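Local coordinates for probable tRNA pseudouridine synthase D (Methanosarcina mazei, PDB 1Z2Z), which probably converts uridine-13 of transfer RNA into pseudouridine, as a member of the TruD family of pseudouridine synthases, at residues E31-K36 and K87-T92. Residues are numbered along the deposited sequence; the frame is centred on the assembly and turned at random.
Sequences EDFIVK and KRALTT
Leu-90 and Ile-34 sit beside each other on two parallel strands. Leu-90 supplies both its N-H and its carbonyl O to the ladder, and Val-35 does likewise, while Ile-34, bridged by Leu-90, makes no hydrogen bond across this pair. The N-H of Leu-90 bonds to the O of Phe-33 at 3.1 Å, its carbonyl O receives the N-H of Val-35, and Thr-92 N returns to Val-35 O. Leu-90 thus bonds to the two residues flanking Ile-34, and Val-35 to the two flanking Thr-91, the pattern of a parallel ladder. The CA of Ile-34 adds a C-H···O contact to Leu-90 O at 3.3 Å.

Along Ile-34, CB and the branch CG2 lie against Leu-90 O, CG2 at 3.7 Å. CG1, anti to the carbonyl carbon (chi1 -61°), runs past Leu-90 CB, and CD1 ends 4.1 Å from Leu-90 CD2. Beta-branched Ile-34 suits an extended strand, and the two apolar side chains, alongside and pointing the same way, shield each other's flanks. Glu-31 CG also nears Leu-90 CD2 while its carboxylate pairs with Arg-57.

On the buried face Val-35 CB meets Thr-91 CG2, and Thr-91 OG1 is hydrogen-bonded to Lys-56 NZ. Ala-89, small enough for close approach, sets its CB 3.8 Å from Phe-33 CB. The Phe-33 side chain leads away and touches Asp-86, the predicted nucleophile, so this end borders the probable active site.

In the mixed sheet, strand 33-39 lies between 90-98, its parallel neighbour, and antiparallel 130-142; strand 90-98 in turn pairs antiparallel with 49-57.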
loop_
_atom_site.group_PDB
_atom_site.type_symbol
_atom_site.label_atom_id
_atom_site.label_comp_id
_atom_site.label_asym_id
_atom_site.label_seq_id
_atom_site.Cartn_x
_atom_site.Cartn_y
_atom_site.Cartn_z
ATOM N N GLU A 31 -22.517 0.044 0.497
ATOM C CA GLU A 31 -22.395 -1.306 1.028
ATOM C C GLU A 31 -21.577 -2.287 0.156
ATOM O O GLU A 31 -21.381 -3.437 0.541
ATOM C CB GLU A 31 -23.779 -1.914 1.305
ATOM C CG GLU A 31 -24.527 -1.330 2.508
ATOM C CD GLU A 31 -24.964 0.116 2.295
ATOM O OE1 GLU A 31 -25.083 0.540 1.116
ATOM O OE2 GLU A 31 -25.201 0.823 3.307
ATOM N N ASP A 32 -21.093 -1.853 -1.003
ATOM C CA ASP A 32 -20.321 -2.754 -1.862
ATOM C C ASP A 32 -18.875 -2.912 -1.410
ATOM O O ASP A 32 -18.076 -3.615 -2.045
ATOM C CB ASP A 32 -20.342 -2.280 -3.318
ATOM C CG ASP A 32 -21.605 -2.709 -4.056
ATOM O OD1 ASP A 32 -21.731 -2.365 -5.250
ATOM O OD2 ASP A 32 -22.463 -3.386 -3.443
ATOM N N PHE A 33 -18.542 -2.253 -0.307
ATOM C CA PHE A 33 -17.195 -2.325 0.238
ATOM C C PHE A 33 -17.267 -2.331 1.752
ATOM O O PHE A 33 -17.177 -1.284 2.384
ATOM C CB PHE A 33 -16.361 -1.129 -0.227
ATOM C CG PHE A 33 -14.896 -1.431 -0.329
ATOM C CD1 PHE A 33 -14.338 -1.820 -1.541
ATOM C CD2 PHE A 33 -14.085 -1.381 0.793
ATOM C CE1 PHE A 33 -12.994 -2.158 -1.634
ATOM C CE2 PHE A 33 -12.738 -1.719 0.711
ATOM C CZ PHE A 33 -12.194 -2.108 -0.506
ATOM N N ILE A 34 -17.424 -3.511 2.335
ATOM C CA ILE A 34 -17.511 -3.597 3.776
ATOM C C ILE A 34 -16.181 -3.989 4.392
ATOM O O ILE A 34 -15.571 -4.982 4.004
ATOM C CB ILE A 34 -18.613 -4.572 4.179
ATOM C CG1 ILE A 34 -19.950 -4.028 3.631
ATOM C CG2 ILE A 34 -18.624 -4.770 5.689
ATOM C CD1 ILE A 34 -21.188 -4.778 4.056
ATOM N N VAL A 35 -15.723 -3.181 5.339
ATOM C CA VAL A 35 -14.452 -3.420 6.008
ATOM C C VAL A 35 -14.656 -3.439 7.509
ATOM O O VAL A 35 -14.934 -2.401 8.099
ATOM C CB VAL A 35 -13.455 -2.306 5.704
ATOM C CG1 VAL A 35 -12.137 -2.610 6.362
ATOM C CG2 VAL A 35 -13.308 -2.132 4.223
ATOM N N LYS A 36 -14.506 -4.608 8.125
ATOM C CA LYS A 36 -14.685 -4.737 9.571
ATOM C C LYS A 36 -13.354 -5.069 10.235
ATOM O O LYS A 36 -12.778 -6.116 9.976
ATOM C CB LYS A 36 -15.686 -5.848 9.896
ATOM C CG LYS A 36 -17.055 -5.705 9.263
ATOM C CD LYS A 36 -17.977 -6.810 9.750
ATOM C CE LYS A 36 -19.386 -6.663 9.163
ATOM N NZ LYS A 36 -20.399 -7.613 9.747
ATOM N N LYS A 87 -13.432 6.001 3.336
ATOM C CA LYS A 87 -14.591 6.873 3.408
ATOM C C LYS A 87 -15.741 6.206 2.624
ATOM O O LYS A 87 -16.736 5.770 3.220
ATOM C CB LYS A 87 -14.202 8.257 2.843
ATOM C CG LYS A 87 -15.180 8.970 1.906
ATOM C CD LYS A 87 -16.487 9.376 2.581
ATOM C CE LYS A 87 -17.253 10.390 1.747
ATOM N NZ LYS A 87 -16.588 11.705 1.825
ATOM N N ARG A 88 -15.593 6.078 1.307
ATOM C CA ARG A 88 -16.640 5.450 0.509
ATOM C C ARG A 88 -16.812 3.977 0.826
ATOM O O ARG A 88 -16.442 3.124 0.019
ATOM C CB ARG A 88 -16.371 5.598 -0.997
ATOM C CG ARG A 88 -17.570 5.160 -1.858
ATOM C CD ARG A 88 -17.535 5.710 -3.291
ATOM N NE ARG A 88 -18.699 5.287 -4.082
ATOM C CZ ARG A 88 -19.954 5.694 -3.872
ATOM N NH1 ARG A 88 -20.229 6.546 -2.895
ATOM N NH2 ARG A 88 -20.935 5.241 -4.637
ATOM N N ALA A 89 -17.390 3.662 1.981
ATOM C CA ALA A 89 -17.580 2.263 2.346
ATOM C C ALA A 89 -18.295 2.128 3.672
ATOM O O ALA A 89 -18.490 3.110 4.380
ATOM C CB ALA A 89 -16.236 1.570 2.428
ATOM N N LEU A 90 -18.710 0.917 4.004
ATOM C CA LEU A 90 -19.355 0.699 5.283
ATOM C C LEU A 90 -18.291 0.040 6.147
ATOM O O LEU A 90 -17.942 -1.132 5.963
ATOM C CB LEU A 90 -20.577 -0.203 5.142
ATOM C CG LEU A 90 -21.154 -0.664 6.484
ATOM C CD1 LEU A 90 -21.491 0.522 7.351
ATOM C CD2 LEU A 90 -22.354 -1.541 6.243
ATOM N N THR A 91 -17.789 0.805 7.106
ATOM C CA THR A 91 -16.715 0.334 7.958
ATOM C C THR A 91 -16.942 0.412 9.459
ATOM O O THR A 91 -17.452 1.407 9.974
ATOM C CB THR A 91 -15.465 1.127 7.672
ATOM O OG1 THR A 91 -15.581 2.409 8.304
ATOM C CG2 THR A 91 -15.302 1.332 6.176
ATOM N N THR A 92 -16.497 -0.639 10.143
ATOM C CA THR A 92 -16.578 -0.796 11.590
ATOM C C THR A 92 -15.141 -0.830 12.155
ATOM O O THR A 92 -14.260 -1.458 11.562
ATOM C CB THR A 92 -17.263 -2.131 11.912
ATOM O OG1 THR A 92 -18.550 -2.161 11.288
ATOM C CG2 THR A 92 -17.421 -2.335 13.400
#